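Acetylene hydratase (Pelobacter acetylenicus, PDB 2E7Z) catalyses the hydration of acetylene to acetaldehyde, using a tungsten-bis(molybdopterin guanine dinucleotide) cofactor and a [4Fe-4S] cluster. Local coordinates at residues 416-421 with 674-679; 421-426 with 690-695; 605-608 with 612-615. All coordinates share one frame; numbering follows the deposited sequence.

Contact 1 of 3, residues 416-421 with 674-679. With MGD (2-amino-5,6-dimercapto-7-methyl-3,7,8a,9-tetrahydro-8-oxa-1,3,9,10-tetraaza-anthracen-4-one guanosine dinucleotide), chain E.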
loop_
_atom_site.group_PDB
_atom_site.type_symbol
_atom_site.label_atom_id
_atom_site.label_comp_id
_atom_site.label_asym_id
_atom_site.label_seq_id
_atom_site.Cartn_x
_atom_site.Cartn_y
_atom_site.Cartn_z
ATOM N N ALA A 416 7.474 -7.420 7.959
ATOM C CA ALA A 416 6.294 -7.188 8.789
ATOM C C ALA A 416 6.568 -6.516 10.126
ATOM O O ALA A 416 5.782 -5.678 10.577
ATOM C CB ALA A 416 5.504 -8.509 8.994
ATOM N N LEU A 417 7.695 -6.836 10.764
ATOM C CA LEU A 417 8.044 -6.165 12.008
ATOM C C LEU A 417 7.932 -4.641 11.861
ATOM O O LEU A 417 7.533 -3.947 12.795
ATOM C CB LEU A 417 9.467 -6.567 12.444
ATOM C CG LEU A 417 9.973 -5.826 13.668
ATOM C CD1 LEU A 417 9.196 -6.189 14.929
ATOM C CD2 LEU A 417 11.460 -6.150 13.838
ATOM N N MET A 418 8.350 -4.136 10.700
ATOM C CA MET A 418 8.511 -2.701 10.483
ATOM C C MET A 418 7.447 -2.095 9.580
ATOM O O MET A 418 7.546 -0.903 9.243
ATOM C CB MET A 418 9.907 -2.429 9.864
ATOM C CG MET A 418 11.083 -2.595 10.850
ATOM S SD MET A 418 12.730 -2.541 10.086
ATOM C CE MET A 418 12.676 -1.085 9.013
ATOM N N GLY A 419 6.446 -2.901 9.198
ATOM C CA GLY A 419 5.570 -2.542 8.081
ATOM C C GLY A 419 4.201 -2.066 8.495
ATOM O O GLY A 419 3.330 -1.843 7.637
ATOM N N TYR A 420 3.977 -1.902 9.803
ATOM C CA TYR A 420 2.666 -1.493 10.319
ATOM C C TYR A 420 2.876 -0.362 11.335
ATOM O O TYR A 420 3.679 0.523 11.090
ATOM C CB TYR A 420 1.888 -2.708 10.864
ATOM C CG TYR A 420 1.674 -3.782 9.813
ATOM C CD1 TYR A 420 2.635 -4.789 9.604
ATOM C CD2 TYR A 420 0.524 -3.779 9.009
ATOM C CE1 TYR A 420 2.456 -5.768 8.623
ATOM C CE2 TYR A 420 0.322 -4.784 8.046
ATOM C CZ TYR A 420 1.290 -5.765 7.868
ATOM O OH TYR A 420 1.070 -6.707 6.916
ATOM N N ALA A 421 2.111 -0.340 12.418
ATOM C CA ALA A 421 2.362 0.572 13.522
ATOM C C ALA A 421 2.881 -0.242 14.716
ATOM O O ALA A 421 3.201 -1.430 14.579
ATOM C CB ALA A 421 1.094 1.333 13.869
ATOM N N GLY A 674 11.153 2.880 7.267
ATOM C CA GLY A 674 11.809 1.736 6.662
ATOM C C GLY A 674 13.289 1.673 6.918
ATOM O O GLY A 674 13.958 0.825 6.375
ATOM N N ARG A 675 13.807 2.577 7.749
ATOM C CA ARG A 675 15.247 2.639 7.951
ATOM C C ARG A 675 15.769 1.566 8.903
ATOM O O ARG A 675 15.268 1.413 10.014
ATOM C CB ARG A 675 15.632 4.034 8.459
ATOM C CG ARG A 675 15.638 5.053 7.365
ATOM C CD ARG A 675 16.971 4.868 6.620
ATOM N NE ARG A 675 17.060 5.698 5.465
ATOM C CZ ARG A 675 18.155 5.860 4.738
ATOM N NH1 ARG A 675 19.297 5.257 5.069
ATOM N NH2 ARG A 675 18.093 6.654 3.696
ATOM N N TRP A 676 16.763 0.817 8.436
ATOM C CA TRP A 676 17.505 -0.083 9.294
ATOM C C TRP A 676 18.900 -0.229 8.687
ATOM O O TRP A 676 19.171 0.370 7.653
ATOM C CB TRP A 676 16.800 -1.437 9.479
ATOM C CG TRP A 676 16.613 -2.253 8.214
ATOM C CD1 TRP A 676 15.789 -1.970 7.153
ATOM C CD2 TRP A 676 17.241 -3.502 7.917
ATOM N NE1 TRP A 676 15.859 -2.977 6.215
ATOM C CE2 TRP A 676 16.766 -3.917 6.644
ATOM C CE3 TRP A 676 18.196 -4.302 8.589
ATOM C CZ2 TRP A 676 17.185 -5.104 6.036
ATOM C CZ3 TRP A 676 18.609 -5.499 7.991
ATOM C CH2 TRP A 676 18.117 -5.880 6.712
ATOM N N CYS A 677 19.748 -1.039 9.307
ATOM C CA CYS A 677 21.190 -1.027 9.038
ATOM C C CYS A 677 21.682 -2.456 8.777
ATOM O O CYS A 677 22.186 -3.107 9.691
ATOM C CB CYS A 677 21.906 -0.441 10.261
ATOM S SG CYS A 677 21.147 1.103 10.939
ATOM N N PRO A 678 21.533 -2.949 7.533
ATOM C CA PRO A 678 21.886 -4.326 7.178
ATOM C C PRO A 678 23.344 -4.700 7.383
ATOM O O PRO A 678 23.667 -5.884 7.414
ATOM C CB PRO A 678 21.509 -4.414 5.690
ATOM C CG PRO A 678 20.476 -3.360 5.498
ATOM C CD PRO A 678 20.920 -2.239 6.398
ATOM N N GLU A 679 24.208 -3.694 7.528
ATOM C CA GLU A 679 25.628 -3.912 7.780
ATOM C C GLU A 679 25.869 -4.377 9.212
ATOM O O GLU A 679 26.905 -4.940 9.517
ATOM C CB GLU A 679 26.426 -2.634 7.476
ATOM C CG GLU A 679 26.180 -1.484 8.466
ATOM C CD GLU A 679 25.049 -0.540 8.076
ATOM O OE1 GLU A 679 25.043 0.618 8.546
ATOM O OE2 GLU A 679 24.146 -0.943 7.316
HETATM P PB MGD E . 8.700 -3.625 3.307
HETATM O O1B MGD E . 8.016 -3.558 4.650
HETATM O O2B MGD E . 9.972 -2.892 3.084
HETATM O O3B MGD E . 7.721 -3.146 2.130
HETATM O O3A MGD E . 5.269 -2.653 2.362
HETATM P PA MGD E . 6.286 -3.681 1.646
HETATM O O1A MGD E . 6.297 -3.510 0.156
HETATM O O2A MGD E . 5.982 -5.021 2.244
HETATM O "O5'" MGD E . 8.933 -5.194 3.015
HETATM C "C5'" MGD E . 9.171 -5.619 1.684
HETATM C "C4'" MGD E . 10.074 -6.833 1.783
HETATM O "O4'" MGD E . 10.080 -7.462 0.493
HETATM C "C3'" MGD E . 11.539 -6.490 2.032
HETATM O "O3'" MGD E . 11.987 -7.189 3.206
HETATM C "C2'" MGD E . 12.312 -6.932 0.771
HETATM O "O2'" MGD E . 13.640 -7.452 0.984
HETATM C "C1'" MGD E . 11.397 -8.002 0.239
HETATM N N9 MGD E . 11.425 -8.224 -1.215
HETATM C C8 MGD E . 11.530 -7.291 -2.194
HETATM N N7 MGD E . 11.415 -7.856 -3.407
HETATM C C5 MGD E . 11.158 -9.166 -3.201
HETATM C C6 MGD E . 10.920 -10.339 -4.025
HETATM O O6 MGD E . 10.901 -10.262 -5.271
HETATM N N1 MGD E . 10.685 -11.488 -3.370
HETATM C C2 MGD E . 10.750 -11.649 -2.052
HETATM N N2 MGD E . 10.490 -12.878 -1.521
HETATM N N3 MGD E . 10.970 -10.621 -1.237
HETATM C C4 MGD E . 11.165 -9.397 -1.769
HETATM C C10 MGD E . 4.989 -1.422 1.695
HETATM C C11 MGD E . 3.767 -0.833 2.367
HETATM O O11 MGD E . 4.184 -0.483 3.685
HETATM C C12 MGD E . 3.291 0.382 1.609
HETATM S S12 MGD E . 2.994 0.225 -0.068
HETATM C C13 MGD E . 3.050 1.541 2.244
HETATM S S13 MGD E . 2.636 2.965 1.405
HETATM C C14 MGD E . 3.145 1.690 3.731
HETATM N N15 MGD E . 4.284 2.501 4.131
HETATM C C16 MGD E . 4.470 2.564 5.481
HETATM C C17 MGD E . 5.025 3.728 6.186
HETATM O O17 MGD E . 5.351 4.757 5.554
HETATM N N18 MGD E . 5.155 3.645 7.526
HETATM C C19 MGD E . 4.799 2.550 8.243
HETATM N N19 MGD E . 4.961 2.526 9.583
HETATM N N20 MGD E . 4.313 1.449 7.656
HETATM C C21 MGD E . 4.122 1.412 6.331
HETATM N N22 MGD E . 3.604 0.316 5.770
HETATM C C23 MGD E . 3.212 0.296 4.376
#
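Met418 reaches out of the 416-421 loop and lays its terminal methyl against the backbone of Gly674 and Arg675 and the indole of Trp676. Its CG sits anti to the carbonyl carbon, the chain runs straight through CG to SD, and a bend at the last torsion (chi3 48°) turns CE onto the opposite loop. There CE lies 3.5 Å from Gly674 O and 3.7 Å from Trp676 CD1, meeting the indole obliquely. The sulfur follows: SD is 4.7 Å from the centroid of the five-membered ring, 34° off the ring normal, a Met-aromatic contact.

Around the Trp676 indole the packing is close. Pro678 CG covers one face, 3.6 Å above the ring plane and offset toward the rim, while Gly674 O lies at the edge, in plane. The indole NE1 is tied to Ser610 O, and the Arg675 guanidinium forms a salt bridge with Glu604.

Beyond Met418, the same loop reads the cofactor with main-chain carbonyls. Gly419 O accepts from N22 of one of the two MGD groups at 2.9 Å, and Tyr420 O accepts from N19 of the same group at 2.8 Å, both nearly straight. This is a pterin-binding loop of the DMSO reductase family, packed here through one methionine against the dinucleotide-binding domain.

Contact 2 of 3, residues 421-426 with 690-695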
loop_
_atom_site.group_PDB
_atom_site.type_symbol
_atom_site.label_atom_id
_atom_site.label_comp_id
_atom_site.label_asym_id
_atom_site.label_seq_id
_atom_site.Cartn_x
_atom_site.Cartn_y
_atom_site.Cartn_z
ATOM N N ALA A 421 2.111 -0.340 12.418
ATOM C CA ALA A 421 2.362 0.572 13.522
ATOM C C ALA A 421 2.881 -0.242 14.716
ATOM O O ALA A 421 3.201 -1.430 14.579
ATOM C CB ALA A 421 1.094 1.333 13.869
ATOM N N ASN A 422 2.998 0.401 15.882
ATOM C CA ASN A 422 3.245 -0.289 17.151
ATOM C C ASN A 422 4.241 -1.458 16.978
ATOM O O ASN A 422 3.904 -2.627 17.222
ATOM C CB ASN A 422 1.914 -0.725 17.780
ATOM C CG ASN A 422 2.082 -1.140 19.245
ATOM O OD1 ASN A 422 3.194 -1.095 19.805
ATOM N ND2 ASN A 422 0.986 -1.555 19.859
ATOM N N GLN A 423 5.456 -1.114 16.566
ATOM C CA GLN A 423 6.471 -2.095 16.279
ATOM C C GLN A 423 6.799 -2.943 17.497
ATOM O O GLN A 423 7.125 -4.111 17.358
ATOM C CB GLN A 423 7.710 -1.394 15.750
ATOM C CG GLN A 423 8.845 -2.334 15.342
ATOM C CD GLN A 423 9.872 -1.580 14.537
ATOM O OE1 GLN A 423 9.509 -0.806 13.659
ATOM N NE2 GLN A 423 11.151 -1.816 14.812
ATOM N N GLN A 424 6.717 -2.361 18.690
ATOM C CA GLN A 424 6.995 -3.141 19.899
ATOM C C GLN A 424 6.001 -4.320 20.010
ATOM O O GLN A 424 6.363 -5.412 20.465
ATOM C CB GLN A 424 6.922 -2.220 21.117
ATOM C CG GLN A 424 7.787 -0.997 21.023
ATOM C CD GLN A 424 7.146 0.287 20.390
ATOM O OE1 GLN A 424 6.237 0.270 19.517
ATOM N NE2 GLN A 424 7.665 1.416 20.832
ATOM N N ASN A 425 4.740 -4.095 19.650
ATOM C CA ASN A 425 3.740 -5.132 19.769
ATOM C C ASN A 425 3.934 -6.163 18.653
ATOM O O ASN A 425 3.698 -7.343 18.853
ATOM C CB ASN A 425 2.327 -4.541 19.741
ATOM C CG ASN A 425 1.320 -5.496 20.234
ATOM O OD1 ASN A 425 1.520 -6.137 21.280
ATOM N ND2 ASN A 425 0.212 -5.606 19.501
ATOM N N ALA A 426 4.372 -5.718 17.478
ATOM C CA ALA A 426 4.645 -6.670 16.419
ATOM C C ALA A 426 5.786 -7.591 16.859
ATOM O O ALA A 426 5.718 -8.792 16.631
ATOM C CB ALA A 426 4.952 -5.977 15.109
ATOM N N GLY A 690 19.173 -2.426 13.958
ATOM C CA GLY A 690 18.696 -1.052 13.981
ATOM C C GLY A 690 17.209 -0.829 13.785
ATOM O O GLY A 690 16.742 0.296 13.911
ATOM N N ALA A 691 16.463 -1.891 13.483
ATOM C CA ALA A 691 15.016 -1.761 13.328
ATOM C C ALA A 691 14.364 -1.062 14.518
ATOM O O ALA A 691 13.526 -0.183 14.329
ATOM C CB ALA A 691 14.431 -3.140 13.184
ATOM N N MET A 692 14.750 -1.479 15.728
ATOM C CA MET A 692 14.127 -0.975 16.958
ATOM C C MET A 692 14.582 0.430 17.311
ATOM O O MET A 692 14.010 1.049 18.202
ATOM C CB MET A 692 14.388 -1.932 18.137
ATOM C CG MET A 692 13.945 -3.417 17.906
ATOM S SD MET A 692 12.203 -3.665 17.479
ATOM C CE MET A 692 11.426 -3.208 19.050
ATOM N N LEU A 693 15.590 0.923 16.599
ATOM C CA LEU A 693 16.166 2.253 16.838
ATOM C C LEU A 693 15.764 3.273 15.776
ATOM O O LEU A 693 15.670 4.456 16.067
ATOM C CB LEU A 693 17.699 2.163 16.899
ATOM C CG LEU A 693 18.288 1.539 18.166
ATOM C CD1 LEU A 693 19.804 1.428 18.017
ATOM C CD2 LEU A 693 17.918 2.348 19.414
ATOM N N HIS A 694 15.539 2.834 14.540
ATOM C CA HIS A 694 15.406 3.799 13.442
ATOM C C HIS A 694 14.118 3.731 12.619
ATOM O O HIS A 694 13.988 4.555 11.702
ATOM C CB HIS A 694 16.609 3.712 12.483
ATOM C CG HIS A 694 17.924 3.768 13.173
ATOM N ND1 HIS A 694 18.373 4.895 13.830
ATOM C CD2 HIS A 694 18.902 2.842 13.292
ATOM C CE1 HIS A 694 19.569 4.654 14.338
ATOM N NE2 HIS A 694 19.921 3.420 14.017
ATOM N N ASN A 695 13.189 2.806 12.924
ATOM C CA ASN A 695 11.985 2.713 12.120
ATOM C C ASN A 695 10.862 3.529 12.722
ATOM O O ASN A 695 10.685 3.545 13.957
ATOM C CB ASN A 695 11.511 1.259 11.986
ATOM C CG ASN A 695 10.444 1.112 10.940
ATOM O OD1 ASN A 695 9.346 0.541 11.188
ATOM N ND2 ASN A 695 10.715 1.634 9.781
#
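Gln423 reaches over to helix 691-694, and the residue before it starts the helix from which it extends. Asn422 is the N-cap of helix 423-431: its OD1 accepts a weak capping bond from Asn425 N at 3.4 Å, while its ND2 is hydrogen-bonded to Asp702.

In the first turn, Gln423 points its CB at the other segment. With CG anti to the backbone N (chi1 -177°) and the chain extended beyond it, the amide is carried right up to the short helix. NE2 gives two weak hydrogen bonds there, one to Ala691 O at 2.9 Å, bent to 147°, and one to Met692 SD at 3.4 Å, almost straight at 169°. In Met692, CG lies anti to the carbonyl carbon and a bend at chi2 brings the sulfur round to the amide. The two helices belong to the molybdopterin oxidoreductase and dinucleotide-binding regions of the chain, so this amide bridges parts of the fold far apart in sequence. The other end of the Gln423 amide, OE1, rests 3.3 Å from CB of Asn695, the residue that precedes the cofactor-binding Asp696.

Gln424, next along, sends NE2 to Met698 O, and Ala426 packs behind on Phe395 of helix 391-400.

Contact 3 of 3, residues 605-608 with 612-615. With MGD (2-amino-5,6-dimercapto-7-methyl-3,7,8a,9-tetrahydro-8-oxa-1,3,9,10-tetraaza-anthracen-4-one guanosine dinucleotide), chain F.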
loop_
_atom_site.group_PDB
_atom_site.type_symbol
_atom_site.label_atom_id
_atom_site.label_comp_id
_atom_site.label_asym_id
_atom_site.label_seq_id
_atom_site.Cartn_x
_atom_site.Cartn_y
_atom_site.Cartn_z
ATOM N N ASP A 605 14.651 8.817 -2.811
ATOM C CA ASP A 605 15.002 8.418 -4.168
ATOM C C ASP A 605 15.649 7.044 -4.265
ATOM O O ASP A 605 15.307 6.267 -5.169
ATOM C CB ASP A 605 15.952 9.453 -4.769
ATOM C CG ASP A 605 15.255 10.771 -5.136
ATOM O OD1 ASP A 605 14.022 10.922 -4.973
ATOM O OD2 ASP A 605 15.979 11.679 -5.602
ATOM N N SER A 606 16.552 6.742 -3.327
ATOM C CA SER A 606 17.447 5.586 -3.438
ATOM C C SER A 606 16.968 4.311 -2.751
ATOM O O SER A 606 17.624 3.269 -2.872
ATOM C CB SER A 606 18.843 5.935 -2.903
ATOM O OG SER A 606 18.759 6.508 -1.598
ATOM N N ASN A 607 15.844 4.373 -2.036
ATOM C CA ASN A 607 15.330 3.182 -1.346
ATOM C C ASN A 607 13.852 3.029 -1.586
ATOM O O ASN A 607 13.185 3.979 -1.987
ATOM C CB ASN A 607 15.688 3.190 0.154
ATOM C CG ASN A 607 15.250 4.458 0.862
ATOM O OD1 ASN A 607 14.053 4.727 0.980
ATOM N ND2 ASN A 607 16.235 5.258 1.331
ATOM N N PHE A 608 13.348 1.817 -1.369
ATOM C CA PHE A 608 11.916 1.586 -1.498
ATOM C C PHE A 608 11.469 0.969 -0.190
ATOM O O PHE A 608 11.870 -0.137 0.118
ATOM C CB PHE A 608 11.570 0.661 -2.687
ATOM C CG PHE A 608 10.131 0.215 -2.701
ATOM C CD1 PHE A 608 9.093 1.124 -2.917
ATOM C CD2 PHE A 608 9.811 -1.123 -2.468
ATOM C CE1 PHE A 608 7.749 0.704 -2.922
ATOM C CE2 PHE A 608 8.469 -1.546 -2.463
ATOM C CZ PHE A 608 7.449 -0.625 -2.682
ATOM N N TYR A 612 16.781 -2.024 0.009
ATOM C CA TYR A 612 18.002 -1.495 -0.649
ATOM C C TYR A 612 18.909 -0.725 0.303
ATOM O O TYR A 612 19.753 0.081 -0.140
ATOM C CB TYR A 612 17.733 -0.688 -1.955
ATOM C CG TYR A 612 16.589 -1.231 -2.745
ATOM C CD1 TYR A 612 16.407 -2.612 -2.881
ATOM C CD2 TYR A 612 15.650 -0.368 -3.308
ATOM C CE1 TYR A 612 15.292 -3.120 -3.572
ATOM C CE2 TYR A 612 14.556 -0.846 -3.991
ATOM C CZ TYR A 612 14.360 -2.225 -4.103
ATOM O OH TYR A 612 13.234 -2.700 -4.748
ATOM N N HIS A 613 18.782 -0.984 1.605
ATOM C CA HIS A 613 19.750 -0.429 2.570
ATOM C C HIS A 613 21.053 -1.242 2.688
ATOM O O HIS A 613 21.958 -0.846 3.428
ATOM C CB HIS A 613 19.090 -0.245 3.949
ATOM C CG HIS A 613 17.918 0.684 3.946
ATOM N ND1 HIS A 613 17.978 1.950 3.392
ATOM C CD2 HIS A 613 16.678 0.563 4.483
ATOM C CE1 HIS A 613 16.806 2.544 3.546
ATOM N NE2 HIS A 613 16.009 1.733 4.219
ATOM N N GLN A 614 21.139 -2.391 2.015
ATOM C CA GLN A 614 22.380 -3.184 2.009
ATOM C C GLN A 614 23.544 -2.307 1.498
ATOM O O GLN A 614 23.306 -1.425 0.663
ATOM C CB GLN A 614 22.203 -4.415 1.116
ATOM C CG GLN A 614 21.469 -5.556 1.802
ATOM C CD GLN A 614 19.949 -5.311 1.902
ATOM O OE1 GLN A 614 19.349 -4.577 1.084
ATOM N NE2 GLN A 614 19.322 -5.933 2.901
ATOM N N PRO A 615 24.788 -2.516 2.015
ATOM C CA PRO A 615 25.921 -1.732 1.534
ATOM C C PRO A 615 25.982 -1.719 0.010
ATOM O O PRO A 615 25.945 -2.773 -0.626
ATOM C CB PRO A 615 27.133 -2.460 2.130
ATOM C CG PRO A 615 26.635 -2.994 3.429
ATOM C CD PRO A 615 25.189 -3.429 3.105
HETATM P PB MGD F . 6.054 10.646 0.522
HETATM O O1B MGD F . 7.281 10.829 -0.332
HETATM O O2B MGD F . 6.176 9.845 1.786
HETATM O O3B MGD F . 4.875 9.969 -0.337
HETATM O O3A MGD F . 4.484 8.702 -2.441
HETATM P PA MGD F . 4.451 10.195 -1.868
HETATM O O1A MGD F . 3.007 10.624 -1.797
HETATM O O2A MGD F . 5.423 11.026 -2.685
HETATM O "O5'" MGD F . 5.481 12.104 0.898
HETATM C "C5'" MGD F . 5.287 12.999 -0.181
HETATM C "C4'" MGD F . 4.679 14.290 0.337
HETATM O "O4'" MGD F . 3.507 14.002 1.108
HETATM C "C3'" MGD F . 5.649 15.031 1.252
HETATM O "O3'" MGD F . 6.085 16.225 0.599
HETATM C "C2'" MGD F . 4.845 15.344 2.494
HETATM O "O2'" MGD F . 4.986 16.684 2.964
HETATM C "C1'" MGD F . 3.423 15.085 2.014
HETATM N N9 MGD F . 2.464 14.851 3.112
HETATM C C8 MGD F . 2.678 14.224 4.284
HETATM N N7 MGD F . 1.559 14.190 5.052
HETATM C C5 MGD F . 0.601 14.845 4.352
HETATM C C6 MGD F . -0.821 15.196 4.550
HETATM O O6 MGD F . -1.408 14.907 5.616
HETATM N N1 MGD F . -1.450 15.852 3.563
HETATM C C2 MGD F . -0.849 16.201 2.408
HETATM N N2 MGD F . -1.568 16.851 1.461
HETATM N N3 MGD F . 0.458 15.907 2.157
HETATM C C4 MGD F . 1.198 15.254 3.072
HETATM C C10 MGD F . 4.065 7.537 -1.732
HETATM C C11 MGD F . 4.460 6.399 -2.670
HETATM O O11 MGD F . 5.838 6.557 -3.044
HETATM C C12 MGD F . 4.216 5.023 -2.085
HETATM S S12 MGD F . 2.882 4.741 -1.078
HETATM C C13 MGD F . 5.042 3.998 -2.351
HETATM S S13 MGD F . 4.716 2.398 -1.863
HETATM C C14 MGD F . 6.333 4.218 -3.071
HETATM N N15 MGD F . 7.437 4.298 -2.123
HETATM C C16 MGD F . 8.621 4.760 -2.580
HETATM C C17 MGD F . 9.907 4.542 -1.884
HETATM O O17 MGD F . 9.958 3.911 -0.803
HETATM N N18 MGD F . 11.018 5.056 -2.444
HETATM C C19 MGD F . 11.001 5.762 -3.595
HETATM N N19 MGD F . 12.168 6.230 -4.086
HETATM N N20 MGD F . 9.858 6.010 -4.284
HETATM C C21 MGD F . 8.676 5.547 -3.829
HETATM N N22 MGD F . 7.542 5.799 -4.504
HETATM C C23 MGD F . 6.256 5.504 -3.907
#
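The ring of Tyr612 takes Phe608 CB and Asn607 CA obliquely, and Ser606 O lies at its edge, near the ring plane. The closest of these approaches is Phe608 CB to Tyr612 CE2, 3.6 Å. Tyr612 OH is held by Ser8 O. At the edge of the His613 imidazole, near its plane, stands the Asn607 amide, with ND2 3.5 Å from CE1 and the two planes 56° apart. Asn607 stands up against the imidazole because its CG lies between the backbone N and the carbonyl carbon (chi1 54°), and ND2 is fixed by a hydrogen bond to Glu604.

The Phe608 ring leads away from Tyr612 to the pterin of the second MGD. Its edge meets C14 of the cofactor in plane, and CE1 comes 3.6 Å from the dithiolene sulfur S13. The backbone joins in: Asn607 O accepts from N18 of this MGD, though the modelled 2.5 Å is very short and its exact length is doubtful. Ser606 O, by contrast, is buried with no partner in the model.

Both segments belong to the loop between strand 596-600 and helix 617-621. Tyr612 packs on Leu618 and Ser606 on Ala621 of that helix, while Phe608 reaches across to the iron-sulfur ligand Cys9.

In the fold
All three contacts are buried and lie on the same side of the chain's centre. Contacts 1 and 2 share Ala421 and join the same two regions of sequence, about 250 residues apart, so they form one continuous interface, with Met418 SD 3.6 Å from Ala691 CB. Contact 1 is sulfur and methyl packing, whereas contact 2 rests on weak bonds from one glutamine amide between helix starts. Contact 3 is local, folded within a single loop, and relies on aromatic and amide packing. It meets contact 1 where His613 NE2 gives a weak hydrogen bond to Gly674 O. Contact 1 holds one MGD by two backbone carbonyls and contact 3 meets the other through Asn607 O and the Phe608 ring; contact 2 stands a layer behind.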